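Local coordinates for protein pseudoalteromonas arctica PAMC 21717 (PDB 5YL7) that hydrolyses peptide bonds as a cold-active, calcium-binding serine protease of the subtilase family, at residues V197-N202 / M282-V287; V35-L40 / A165-M170. One frame throughout, in Å; residues are numbered along the deposited sequence.

Contact 1 of 2, residues V197-N202 / M282-V287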
ATOM      1  N   VAL A 197       4.561   5.008  -4.505  1.00  4.34           N
ATOM      2  CA  VAL A 197       3.237   5.412  -4.060  1.00  4.59           C
ATOM      3  C   VAL A 197       3.191   5.382  -2.571  1.00  4.76           C
ATOM      4  O   VAL A 197       3.569   4.385  -1.963  1.00  5.14           O
ATOM      5  CB  VAL A 197       2.191   4.424  -4.684  1.00  5.11           C
ATOM      6  CG1 VAL A 197       0.773   4.837  -4.238  1.00  5.87           C
ATOM      7  CG2 VAL A 197       2.265   4.446  -6.212  1.00  5.16           C
ATOM      8  N   ILE A 198       2.679   6.484  -1.956  1.00  4.82           N
ATOM      9  CA  ILE A 198       2.800   6.699  -0.526  1.00  4.74           C
ATOM     10  C   ILE A 198       1.492   7.193   0.057  1.00  4.76           C
ATOM     11  O   ILE A 198       0.752   7.986  -0.544  1.00  5.59           O
ATOM     12  CB  ILE A 198       3.917   7.714  -0.206  1.00  5.53           C
ATOM     13  CG1 ILE A 198       5.228   7.220  -0.856  1.00  6.38           C
ATOM     14  CG2 ILE A 198       4.056   7.877   1.306  1.00  6.17           C
ATOM     15  CD1 ILE A 198       6.439   8.096  -0.629  1.00  8.49           C
ATOM     16  N   ALA A 199       1.163   6.651   1.242  1.00  3.87           N
ATOM     17  CA  ALA A 199       0.056   7.163   2.059  1.00  4.28           C
ATOM     18  C   ALA A 199       0.360   8.509   2.641  1.00  5.13           C
ATOM     19  O   ALA A 199       1.384   8.712   3.294  1.00  6.40           O
ATOM     20  CB  ALA A 199      -0.247   6.219   3.153  1.00  4.63           C
ATOM     21  N   ALA A 200      -0.589   9.464   2.519  1.00  4.82           N
ATOM     22  CA  ALA A 200      -0.300  10.877   3.001  1.00  5.48           C
ATOM     23  C   ALA A 200      -0.378  10.996   4.436  1.00  5.48           C
ATOM     24  O   ALA A 200       0.115  12.082   4.977  1.00  6.87           O
ATOM     25  CB  ALA A 200      -1.267  11.817   2.361  1.00  5.99           C
ATOM     26  N   GLY A 201      -0.923  10.082   5.210  1.00  5.14           N
ATOM     27  CA  GLY A 201      -1.048  10.155   6.668  1.00  5.48           C
ATOM     28  C   GLY A 201      -2.446  10.514   7.153  1.00  5.33           C
ATOM     29  O   GLY A 201      -3.291  10.958   6.414  1.00  5.70           O
ATOM     30  N   ASN A 202      -2.668  10.316   8.445  1.00  6.70           N
ATOM     31  CA  ASN A 202      -3.998  10.206   9.060  1.00  7.54           C
ATOM     32  C   ASN A 202      -4.153  11.197  10.199  1.00  8.27           C
ATOM     33  O   ASN A 202      -4.856  10.889  11.165  1.00  9.86           O
ATOM     34  CB  ASN A 202      -4.286   8.825   9.553  1.00  8.41           C
ATOM     35  CG  ASN A 202      -4.090   7.764   8.502  1.00  9.85           C
ATOM     36  OD1 ASN A 202      -4.314   7.951   7.262  1.00  8.46           O
ATOM     37  ND2 ASN A 202      -3.688   6.560   8.947  1.00 14.03           N
ATOM     38  N   MET A 282      -4.710   2.322   3.379  1.00  4.53           N
ATOM     39  CA  MET A 282      -5.617   1.503   2.592  1.00  4.60           C
ATOM     40  C   MET A 282      -5.850   2.139   1.258  1.00  4.42           C
ATOM     41  O   MET A 282      -6.083   1.447   0.255  1.00  4.90           O
ATOM     42  CB  MET A 282      -6.931   1.261   3.311  1.00  5.54           C
ATOM     43  CG  MET A 282      -6.963   0.187   4.432  1.00  6.06           C
ATOM     44  SD  MET A 282      -5.941   0.532   5.871  1.00  7.11           S
ATOM     45  CE  MET A 282      -4.559  -0.545   5.544  1.00  6.70           C
ATOM     46  N   ALA A 283      -5.786   3.473   1.190  1.00  4.26           N
ATOM     47  CA  ALA A 283      -5.922   4.191  -0.095  1.00  4.30           C
ATOM     48  C   ALA A 283      -4.713   3.972  -0.985  1.00  4.07           C
ATOM     49  O   ALA A 283      -4.838   3.710  -2.193  1.00  4.72           O
ATOM     50  CB  ALA A 283      -6.128   5.679   0.221  1.00  4.51           C
ATOM     51  N   ALA A 284      -3.513   4.080  -0.433  1.00  4.26           N
ATOM     52  CA  ALA A 284      -2.274   3.897  -1.219  1.00  3.99           C
ATOM     53  C   ALA A 284      -2.220   2.617  -2.033  1.00  3.40           C
ATOM     54  O   ALA A 284      -1.912   2.725  -3.229  1.00  4.12           O
ATOM     55  CB  ALA A 284      -1.043   4.087  -0.323  1.00  4.75           C
ATOM     56  N   PRO A 285      -2.542   1.473  -1.486  1.00  4.14           N
ATOM     57  CA  PRO A 285      -2.399   0.200  -2.326  1.00  4.11           C
ATOM     58  C   PRO A 285      -3.431   0.169  -3.410  1.00  4.30           C
ATOM     59  O   PRO A 285      -3.190  -0.545  -4.402  1.00  4.78           O
ATOM     60  CB  PRO A 285      -2.517  -0.909  -1.308  1.00  4.43           C
ATOM     61  CG  PRO A 285      -3.234  -0.249  -0.139  1.00  4.52           C
ATOM     62  CD  PRO A 285      -2.654   1.088  -0.055  1.00  4.12           C
ATOM     63  N   HIS A 286      -4.560   0.851  -3.307  1.00  3.88           N
ATOM     64  CA  HIS A 286      -5.433   0.998  -4.486  1.00  4.05           C
ATOM     65  C   HIS A 286      -4.683   1.659  -5.586  1.00  4.41           C
ATOM     66  O   HIS A 286      -4.754   1.251  -6.789  1.00  4.90           O
ATOM     67  CB  HIS A 286      -6.707   1.752  -4.139  1.00  4.56           C
ATOM     68  CG  HIS A 286      -7.738   0.998  -3.325  1.00  4.37           C
ATOM     69  ND1 HIS A 286      -7.769   0.966  -1.960  1.00  4.90           N
ATOM     70  CD2 HIS A 286      -8.815   0.238  -3.736  1.00  4.45           C
ATOM     71  CE1 HIS A 286      -8.819   0.223  -1.607  1.00  4.96           C
ATOM     72  NE2 HIS A 286      -9.481  -0.212  -2.650  1.00  4.94           N
ATOM     73  N   VAL A 287      -3.984   2.754  -5.287  1.00  4.38           N
ATOM     74  CA  VAL A 287      -3.231   3.491  -6.285  1.00  4.18           C
ATOM     75  C   VAL A 287      -2.012   2.682  -6.792  1.00  4.19           C
ATOM     76  O   VAL A 287      -1.765   2.701  -8.013  1.00  4.84           O
ATOM     77  CB  VAL A 287      -2.829   4.858  -5.744  1.00  4.27           C
ATOM     78  CG1 VAL A 287      -2.010   5.668  -6.742  1.00  4.08           C
ATOM     79  CG2 VAL A 287      -4.036   5.588  -5.281  1.00  4.77           C
TER
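The long helix 280-297 that runs against the central parallel sheet of the subtilisin-like fold meets strand 195-199 here, Ala284 and Val287 lying on Val197 and Ala199. The short strand and helix pieces run nearly antiparallel, at 164°, with axes 7.0 Å apart at their closest. The small side chains of Ala199 and Ala284 are consistent with this closeness, their CA atoms being 5.2 Å apart. The methyl CB of Ala284 presses on the strand backbone, 3.7 Å from Ala199 N, and also meets Ala199 CB at 4.2 Å. Two residues back along the strand, Val197 points at the helix; its CG1, anti to the backbone N (chi1 -180°), is the branch that touches it. That methyl sits 3.6 Å from Ala284 O and reaches Val287 CG1 at 3.8 Å, the two valines crossing at a slant, so one branch touches successive turns of the helix. Val221 of the next strand packs on both Val197 and Val287; the touching residues are all buried, and the side chains that meet are all apolar. Ile198 turns its side chain the other way, toward Val218 and Met170.

The strand ends in the Ala-Ala-Gly-Asn sequence of subtilases (Ala199 to Asn202), whose asparagine probably lines the oxyanion hole. Thr280 OG1 ties this turn to the helix start, hydrogen-bonding both Gly201 N and Asn202 OD1, next to Ser281, the probable nucleophile. Pro285 has no N-H to give to the preceding turn, and the helix kinks there. On the flank away from the strand, His286 folds back along its own helix: ND1 hydrogen-bonds Met282 O at 2.8 Å (151°), with that oxygen near the imidazole plane, while NE2 is bonded to His13 ND1.

Contact 2 of 2, residues V35-L40 / A165-M170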
ATOM      1  N   VAL A  35       3.735  -7.692 -13.770  1.00  7.04           N
ATOM      2  CA  VAL A  35       4.205  -6.534 -12.987  1.00  6.59           C
ATOM      3  C   VAL A  35       4.454  -6.959 -11.555  1.00  5.90           C
ATOM      4  O   VAL A  35       3.808  -7.849 -11.019  1.00  6.63           O
ATOM      5  CB  VAL A  35       3.109  -5.425 -13.076  1.00  6.55           C
ATOM      6  CG1 VAL A  35       3.566  -4.216 -12.331  1.00  6.59           C
ATOM      7  CG2 VAL A  35       2.808  -5.093 -14.515  1.00  7.05           C
ATOM      8  N   VAL A  36       5.470  -6.302 -10.954  1.00  6.26           N
ATOM      9  CA  VAL A  36       5.886  -6.567  -9.588  1.00  5.59           C
ATOM     10  C   VAL A  36       5.679  -5.313  -8.734  1.00  5.10           C
ATOM     11  O   VAL A  36       6.146  -4.224  -9.108  1.00  5.94           O
ATOM     12  CB  VAL A  36       7.349  -7.034  -9.532  1.00  5.91           C
ATOM     13  CG1 VAL A  36       7.832  -7.203  -8.105  1.00  6.80           C
ATOM     14  CG2 VAL A  36       7.504  -8.339 -10.284  1.00  7.85           C
ATOM     15  N   VAL A  37       4.987  -5.505  -7.615  1.00  5.15           N
ATOM     16  CA  VAL A  37       4.769  -4.454  -6.623  1.00  4.96           C
ATOM     17  C   VAL A  37       5.454  -4.804  -5.367  1.00  4.28           C
ATOM     18  O   VAL A  37       5.164  -5.846  -4.768  1.00  5.67           O
ATOM     19  CB  VAL A  37       3.240  -4.178  -6.392  1.00  4.92           C
ATOM     20  CG1 VAL A  37       3.051  -3.042  -5.391  1.00  5.35           C
ATOM     21  CG2 VAL A  37       2.500  -3.919  -7.695  1.00  5.54           C
ATOM     22  N   ALA A  38       6.358  -3.947  -4.867  1.00  4.23           N
ATOM     23  CA  ALA A  38       6.977  -4.140  -3.545  1.00  4.73           C
ATOM     24  C   ALA A  38       6.121  -3.438  -2.504  1.00  4.88           C
ATOM     25  O   ALA A  38       5.812  -2.254  -2.655  1.00  5.94           O
ATOM     26  CB  ALA A  38       8.412  -3.670  -3.580  1.00  5.18           C
ATOM     27  N   VAL A  39       5.778  -4.146  -1.455  1.00  4.12           N
ATOM     28  CA  VAL A  39       4.970  -3.614  -0.342  1.00  4.60           C
ATOM     29  C   VAL A  39       5.888  -3.487   0.845  1.00  4.53           C
ATOM     30  O   VAL A  39       6.356  -4.511   1.390  1.00  4.78           O
ATOM     31  CB  VAL A  39       3.764  -4.495  -0.057  1.00  5.00           C
ATOM     32  CG1 VAL A  39       3.106  -4.107   1.218  1.00  5.68           C
ATOM     33  CG2 VAL A  39       2.816  -4.465  -1.215  1.00  4.98           C
ATOM     34  N   LEU A  40       6.235  -2.248   1.220  1.00  4.39           N
ATOM     35  CA  LEU A  40       7.174  -1.958   2.312  1.00  4.54           C
ATOM     36  C   LEU A  40       6.364  -1.734   3.544  1.00  4.82           C
ATOM     37  O   LEU A  40       5.665  -0.712   3.622  1.00  5.10           O
ATOM     38  CB  LEU A  40       8.030  -0.733   1.962  1.00  5.42           C
ATOM     39  CG  LEU A  40       9.268  -0.996   1.117  1.00  6.17           C
ATOM     40  CD1 LEU A  40       8.911  -1.569  -0.244  1.00  6.48           C
ATOM     41  CD2 LEU A  40      10.039   0.308   0.912  1.00  6.71           C
ATOM     42  N   ALA A 165      11.100  -4.340  -8.469  1.00  6.52           N
ATOM     43  CA  ALA A 165       9.713  -3.864  -8.529  1.00  6.89           C
ATOM     44  C   ALA A 165       9.484  -2.794  -9.548  1.00  6.17           C
ATOM     45  O   ALA A 165      10.312  -1.904  -9.713  1.00  8.08           O
ATOM     46  CB  ALA A 165       9.222  -3.438  -7.172  1.00  7.79           C
ATOM     47  N   ASP A 166       8.352  -2.829 -10.188  1.00  6.20           N
ATOM     48  CA  ASP A 166       7.839  -1.739 -10.988  1.00  7.07           C
ATOM     49  C   ASP A 166       7.190  -0.611 -10.186  1.00  5.70           C
ATOM     50  O   ASP A 166       7.200   0.537 -10.556  1.00  6.23           O
ATOM     51  CB  ASP A 166       6.806  -2.301 -11.982  1.00  7.30           C
ATOM     52  CG  ASP A 166       7.349  -3.416 -12.817  1.00  9.17           C
ATOM     53  OD1 ASP A 166       8.167  -3.079 -13.678  1.00 17.07           O
ATOM     54  OD2 ASP A 166       7.106  -4.600 -12.632  1.00  9.61           O
ATOM     55  N   VAL A 167       6.661  -1.028  -9.031  1.00  5.22           N
ATOM     56  CA  VAL A 167       5.861  -0.108  -8.172  1.00  4.86           C
ATOM     57  C   VAL A 167       6.313  -0.393  -6.722  1.00  4.39           C
ATOM     58  O   VAL A 167       6.438  -1.567  -6.368  1.00  5.00           O
ATOM     59  CB  VAL A 167       4.375  -0.381  -8.309  1.00  5.44           C
ATOM     60  CG1 VAL A 167       3.554   0.535  -7.411  1.00  5.58           C
ATOM     61  CG2 VAL A 167       3.920  -0.348  -9.727  1.00  5.71           C
ATOM     62  N   ILE A 168       6.495   0.654  -5.938  1.00  4.37           N
ATOM     63  CA  ILE A 168       6.657   0.542  -4.465  1.00  4.71           C
ATOM     64  C   ILE A 168       5.427   1.124  -3.858  1.00  4.92           C
ATOM     65  O   ILE A 168       4.977   2.241  -4.212  1.00  5.78           O
ATOM     66  CB  ILE A 168       7.896   1.273  -4.003  1.00  4.98           C
ATOM     67  CG1 ILE A 168       9.167   0.412  -4.317  1.00  5.71           C
ATOM     68  CG2 ILE A 168       7.861   1.668  -2.567  1.00  5.58           C
ATOM     69  CD1 ILE A 168      10.436   1.201  -4.242  1.00  6.80           C
ATOM     70  N   ASN A 169       4.881   0.434  -2.864  1.00  4.41           N
ATOM     71  CA  ASN A 169       3.840   0.963  -1.952  1.00  4.61           C
ATOM     72  C   ASN A 169       4.391   1.159  -0.579  1.00  4.48           C
ATOM     73  O   ASN A 169       4.946   0.222   0.022  1.00  5.42           O
ATOM     74  CB  ASN A 169       2.629  -0.001  -1.927  1.00  4.81           C
ATOM     75  CG  ASN A 169       1.490   0.569  -1.147  1.00  4.91           C
ATOM     76  OD1 ASN A 169       0.640   1.268  -1.697  1.00  6.33           O
ATOM     77  ND2 ASN A 169       1.487   0.347   0.203  1.00  5.67           N
ATOM     78  N   MET A 170       4.258   2.361  -0.034  1.00  4.75           N
ATOM     79  CA  MET A 170       4.628   2.677   1.355  1.00  5.18           C
ATOM     80  C   MET A 170       3.423   3.227   2.034  1.00  4.78           C
ATOM     81  O   MET A 170       3.098   4.444   2.072  1.00  5.87           O
ATOM     82  CB  MET A 170       5.766   3.721   1.473  1.00  6.59           C
ATOM     83  CG  MET A 170       7.112   3.033   1.127  1.00  8.20           C
ATOM     84  SD  MET A 170       8.544   4.083   1.605  1.00 12.95           S
ATOM     85  CE  MET A 170       8.289   4.629   0.284  1.00  4.41           C
TER
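Asp166 reaches across to the start of the neighbouring strand, where it hydrogen-bonds Val36 and packs against Val35. Its CB rests 3.5 Å from Val36 O and also touches Val35 CG1. With chi1 at -55°, CG lies anti to the carbonyl carbon and swings the carboxylate over to the other strand, passing Val35 CG1 at a slant. At the tip, OD2 accepts Val36 N at 2.9 Å through its anti lone pair, in a nearly straight bond (167°). Val36 N would probably lose its acceptor, and a gap open beside Val35 CG1, with an alanine here.

Val36 O is gripped twice, by Asp166 N at 2.8 Å from a donor tilted off the carbonyl plane, and by Val167 N at 3.2 Å within that plane. Regular parallel pairing follows: Ala38 N bonds Val167 O, Ala38 O receives Asn169 N at 2.9 Å, and Leu40 N bonds Asn169 O. Val37 and Val167 stand side by side on one face of the sheet, the same face as Val39 and Asn169, which is packed against helices 100-109 and 280-297. On the opposite face Ala38 CB meets Ala165 CB at 3.7 Å, and Leu40 runs alongside Met170 toward Ile147 of helix 140-150. With helices packed on both faces of its parallel strands, the pairing is part of the central parallel sheet of the three-layer alpha/beta/alpha subtilisin fold.

In the fold
After helices 12-15 and 23-27, strand 36-41 is the first strand of the chain, which then passes through helix 100-109, strand 126-131 and helix 140-150 before segment 165-170 returns beside it, closing contact 2. Helix 180-191 leads on to strand 195-199, and about 80 residues later helix 280-297 comes back over that strand to close contact 1. The two loops follow in series, neither nested nor crossing. They meet in the central sheet, where strand 167-170 lies between 36-41 and 195-199: Val197 N probably bonds Ile168 O, and Met170 N Val197 O. Contact 2 joins strands within the sheet, whereas contact 1 fixes the late helix to one face.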